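Local coordinates for protein cell division GTPase FtsZ, diverged (Clostridium botulinum C, PDB 3V3T) that belongs to the tubulin/FtsZ superfamily of cytoskeletal proteins, as a diverged FtsZ with a GTPase-type domain and a TubZ-like C-terminal domain, at residues A[6-20]-A[89-103]. The protein carries 1 engineered substitution. Sequence-based numbering, arbitrary orientation.
Sequences KIVFAPIGQGGGNIV and CDIVIFVATMAGGAG. Engineered in segment 89-103: A102 (natural residue Thr).
V95 sits at the middle of the tight part of this contact, where strand 91-97 runs parallel to strand 7-11 and meets helix 14-26, which follows strand 7-11. Its CG2 packs 3.8 Å from F9 CD1 and as near to V20 CG2, while CG1, anti to the backbone N (chi1 -173°), reaches I19 CG2 and G16 CA in the helix. A CB on G16 would run into V95 O and crowd A96 CA; at G15 the fit is closer still, CA lying 3.0 Å from T97 OG1. On this I7, F9, I93 and V95 side of the sheet, I93 lies alongside F9, whose ring has I7 CG2 over one face, offset toward the rim. The opposite side of the sheet carries V8 beside V92 and A10 CB against F94 CD1, at 3.6 Å; F94 also runs beside I12, and T107 and I110 touch it too.

A parallel ladder of backbone bonds, alternating between the strands, runs from K6 O to I12 N. K6 O accepts from I91 N, with a weak second bond from D90 N. The K6 and D90 side chains are the loose side, poorly ordered and D90 solvent-exposed, though buried C89 still packs on V8. Beyond the I12 N to V95 O bond, one water donates to I12 O at 2.6 Å and accepts from G16 N and T97 N. Here glycine-rich strand-to-helix junctions, capped at G13 and G100, the second including engineered A102 and resembling the tubulin/FtsZ signature loop, adjoin as in the family's Rossmann-like nucleotide-binding domain.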
# COMPACT_ATOMS: atom_id res chain seq x y z
N LYS A 6 -3.54 -1.03 -16.04
CA LYS A 6 -2.70 0.17 -16.07
C LYS A 6 -1.80 0.24 -14.84
O LYS A 6 -1.03 1.18 -14.68
CB LYS A 6 -3.55 1.43 -16.18
CG LYS A 6 -4.19 1.66 -17.55
CD LYS A 6 -5.63 1.16 -17.58
CE LYS A 6 -6.34 1.54 -18.89
NZ LYS A 6 -7.79 1.16 -18.90
N ILE A 7 -1.90 -0.76 -13.98
CA ILE A 7 -1.08 -0.82 -12.79
C ILE A 7 -0.03 -1.88 -12.95
O ILE A 7 -0.32 -2.98 -13.44
CB ILE A 7 -1.92 -1.18 -11.55
CG1 ILE A 7 -2.81 -0.00 -11.16
CG2 ILE A 7 -1.00 -1.54 -10.38
CD1 ILE A 7 -3.90 -0.37 -10.18
N VAL A 8 1.19 -1.56 -12.55
CA VAL A 8 2.23 -2.58 -12.40
C VAL A 8 2.77 -2.51 -10.99
O VAL A 8 3.12 -1.43 -10.51
CB VAL A 8 3.39 -2.42 -13.39
CG1 VAL A 8 3.95 -1.01 -13.34
CG2 VAL A 8 4.48 -3.44 -13.09
N PHE A 9 2.82 -3.66 -10.33
CA PHE A 9 3.41 -3.76 -9.00
C PHE A 9 4.87 -4.16 -9.10
O PHE A 9 5.26 -5.02 -9.90
CB PHE A 9 2.66 -4.80 -8.15
CG PHE A 9 1.30 -4.35 -7.71
CD1 PHE A 9 1.16 -3.53 -6.60
CD2 PHE A 9 0.17 -4.75 -8.39
CE1 PHE A 9 -0.08 -3.10 -6.19
CE2 PHE A 9 -1.08 -4.33 -7.97
CZ PHE A 9 -1.20 -3.50 -6.88
N ALA A 10 5.69 -3.54 -8.26
CA ALA A 10 7.06 -3.95 -8.13
C ALA A 10 7.33 -4.33 -6.68
O ALA A 10 7.89 -3.54 -5.92
CB ALA A 10 7.99 -2.84 -8.57
N PRO A 11 6.91 -5.53 -6.29
CA PRO A 11 7.26 -6.02 -4.95
C PRO A 11 8.77 -6.25 -4.89
O PRO A 11 9.37 -6.69 -5.88
CB PRO A 11 6.52 -7.35 -4.85
CG PRO A 11 6.33 -7.78 -6.27
CD PRO A 11 6.20 -6.54 -7.09
N ILE A 12 9.37 -5.91 -3.76
CA ILE A 12 10.80 -6.03 -3.58
C ILE A 12 11.06 -6.75 -2.26
O ILE A 12 10.69 -6.25 -1.19
CB ILE A 12 11.49 -4.64 -3.57
CG1 ILE A 12 11.38 -3.99 -4.95
CG2 ILE A 12 12.96 -4.76 -3.12
CD1 ILE A 12 12.03 -2.66 -5.06
N GLY A 13 11.67 -7.92 -2.35
CA GLY A 13 11.91 -8.74 -1.17
C GLY A 13 10.81 -9.76 -0.92
O GLY A 13 9.81 -9.81 -1.64
N GLN A 14 10.98 -10.56 0.13
CA GLN A 14 10.08 -11.68 0.38
C GLN A 14 8.65 -11.22 0.73
O GLN A 14 7.69 -11.62 0.07
CB GLN A 14 10.66 -12.54 1.50
CG GLN A 14 10.01 -13.90 1.63
CD GLN A 14 10.54 -14.67 2.83
OE1 GLN A 14 10.27 -14.32 3.98
NE2 GLN A 14 11.31 -15.72 2.56
N GLY A 15 8.52 -10.39 1.76
CA GLY A 15 7.22 -9.96 2.24
C GLY A 15 6.38 -9.28 1.18
O GLY A 15 5.21 -9.63 0.97
N GLY A 16 6.97 -8.32 0.47
CA GLY A 16 6.27 -7.65 -0.61
C GLY A 16 5.83 -8.62 -1.70
O GLY A 16 4.74 -8.49 -2.28
N GLY A 17 6.67 -9.60 -1.99
CA GLY A 17 6.34 -10.56 -3.02
C GLY A 17 5.11 -11.35 -2.62
O GLY A 17 4.23 -11.63 -3.44
N ASN A 18 5.05 -11.73 -1.35
CA ASN A 18 3.92 -12.50 -0.85
C ASN A 18 2.62 -11.72 -0.95
O ASN A 18 1.56 -12.28 -1.23
CB ASN A 18 4.18 -12.96 0.59
CG ASN A 18 5.26 -14.04 0.67
OD1 ASN A 18 5.54 -14.72 -0.32
ND2 ASN A 18 5.87 -14.18 1.84
N ILE A 19 2.71 -10.41 -0.74
CA ILE A 19 1.56 -9.54 -0.85
C ILE A 19 1.03 -9.48 -2.27
O ILE A 19 -0.17 -9.63 -2.51
CB ILE A 19 1.89 -8.13 -0.35
CG1 ILE A 19 2.03 -8.14 1.18
CG2 ILE A 19 0.80 -7.15 -0.78
CD1 ILE A 19 2.67 -6.91 1.76
N VAL A 20 1.93 -9.28 -3.22
CA VAL A 20 1.52 -9.20 -4.62
C VAL A 20 1.10 -10.55 -5.18
O VAL A 20 0.14 -10.63 -5.95
CB VAL A 20 2.62 -8.53 -5.48
CG1 VAL A 20 2.22 -8.51 -6.96
CG2 VAL A 20 2.82 -7.11 -4.98
N CYS A 89 2.00 1.07 -18.60
CA CYS A 89 1.40 1.25 -17.28
C CYS A 89 1.70 2.64 -16.71
O CYS A 89 2.87 3.05 -16.62
CB CYS A 89 1.88 0.17 -16.29
SG CYS A 89 1.36 -1.52 -16.70
N ASP A 90 0.65 3.35 -16.32
CA ASP A 90 0.79 4.72 -15.84
C ASP A 90 0.98 4.79 -14.33
O ASP A 90 1.36 5.84 -13.80
CB ASP A 90 -0.42 5.56 -16.26
CG ASP A 90 -0.43 5.87 -17.74
OD1 ASP A 90 0.52 6.54 -18.21
OD2 ASP A 90 -1.38 5.45 -18.43
N ILE A 91 0.71 3.68 -13.65
CA ILE A 91 0.83 3.60 -12.21
C ILE A 91 1.79 2.49 -11.83
O ILE A 91 1.62 1.34 -12.25
CB ILE A 91 -0.54 3.32 -11.54
CG1 ILE A 91 -1.53 4.45 -11.80
CG2 ILE A 91 -0.36 3.16 -10.05
CD1 ILE A 91 -2.34 4.28 -13.05
N VAL A 92 2.81 2.84 -11.05
CA VAL A 92 3.81 1.89 -10.61
C VAL A 92 3.79 1.86 -9.07
O VAL A 92 3.95 2.89 -8.41
CB VAL A 92 5.22 2.29 -11.12
CG1 VAL A 92 6.24 1.27 -10.74
CG2 VAL A 92 5.21 2.45 -12.64
N ILE A 93 3.56 0.69 -8.50
CA ILE A 93 3.43 0.60 -7.06
C ILE A 93 4.43 -0.37 -6.50
O ILE A 93 4.38 -1.57 -6.77
CB ILE A 93 1.99 0.21 -6.65
CG1 ILE A 93 0.97 1.18 -7.27
CG2 ILE A 93 1.85 0.20 -5.10
CD1 ILE A 93 -0.53 0.76 -7.05
N PHE A 94 5.38 0.16 -5.74
CA PHE A 94 6.37 -0.67 -5.10
C PHE A 94 5.75 -1.19 -3.81
O PHE A 94 4.93 -0.52 -3.18
CB PHE A 94 7.63 0.14 -4.79
CG PHE A 94 8.36 0.61 -6.00
CD1 PHE A 94 9.37 -0.16 -6.56
CD2 PHE A 94 8.01 1.81 -6.62
CE1 PHE A 94 10.03 0.26 -7.70
CE2 PHE A 94 8.67 2.24 -7.75
CZ PHE A 94 9.68 1.46 -8.30
N VAL A 95 6.15 -2.39 -3.43
CA VAL A 95 5.58 -3.04 -2.26
C VAL A 95 6.69 -3.67 -1.45
O VAL A 95 7.49 -4.43 -1.99
CB VAL A 95 4.60 -4.13 -2.69
CG1 VAL A 95 3.88 -4.68 -1.49
CG2 VAL A 95 3.59 -3.57 -3.71
N ALA A 96 6.76 -3.35 -0.17
CA ALA A 96 7.81 -3.92 0.66
C ALA A 96 7.40 -4.13 2.10
O ALA A 96 6.66 -3.32 2.68
CB ALA A 96 9.06 -3.04 0.60
N THR A 97 7.92 -5.19 2.70
CA THR A 97 7.91 -5.36 4.14
C THR A 97 9.06 -4.51 4.66
O THR A 97 10.23 -4.77 4.35
CB THR A 97 8.09 -6.85 4.52
OG1 THR A 97 6.93 -7.57 4.10
CG2 THR A 97 8.21 -7.01 6.02
N MET A 98 8.73 -3.50 5.45
CA MET A 98 9.69 -2.48 5.82
C MET A 98 10.76 -2.98 6.77
O MET A 98 11.82 -2.37 6.89
CB MET A 98 8.97 -1.25 6.37
CG MET A 98 8.04 -0.65 5.33
SD MET A 98 6.97 0.66 5.93
CE MET A 98 8.13 1.96 6.33
N ALA A 99 10.49 -4.10 7.43
CA ALA A 99 11.48 -4.70 8.31
C ALA A 99 12.47 -5.58 7.53
O ALA A 99 13.49 -6.01 8.08
CB ALA A 99 10.80 -5.50 9.39
N GLY A 100 12.18 -5.84 6.25
CA GLY A 100 13.02 -6.74 5.46
C GLY A 100 14.26 -6.08 4.89
O GLY A 100 14.22 -4.91 4.48
N GLY A 101 15.37 -6.82 4.85
CA GLY A 101 16.63 -6.35 4.30
C GLY A 101 16.51 -5.71 2.92
O GLY A 101 16.79 -4.52 2.74
N ALA A 102 16.08 -6.48 1.92
CA ALA A 102 15.95 -5.95 0.57
C ALA A 102 14.85 -4.91 0.49
O ALA A 102 15.02 -3.83 -0.08
CB ALA A 102 15.69 -7.06 -0.42
N GLY A 103 13.71 -5.25 1.08
CA GLY A 103 12.54 -4.38 1.06
C GLY A 103 12.83 -3.02 1.65
O GLY A 103 12.50 -1.99 1.06
O HOH W 1 9.69 -7.00 1.04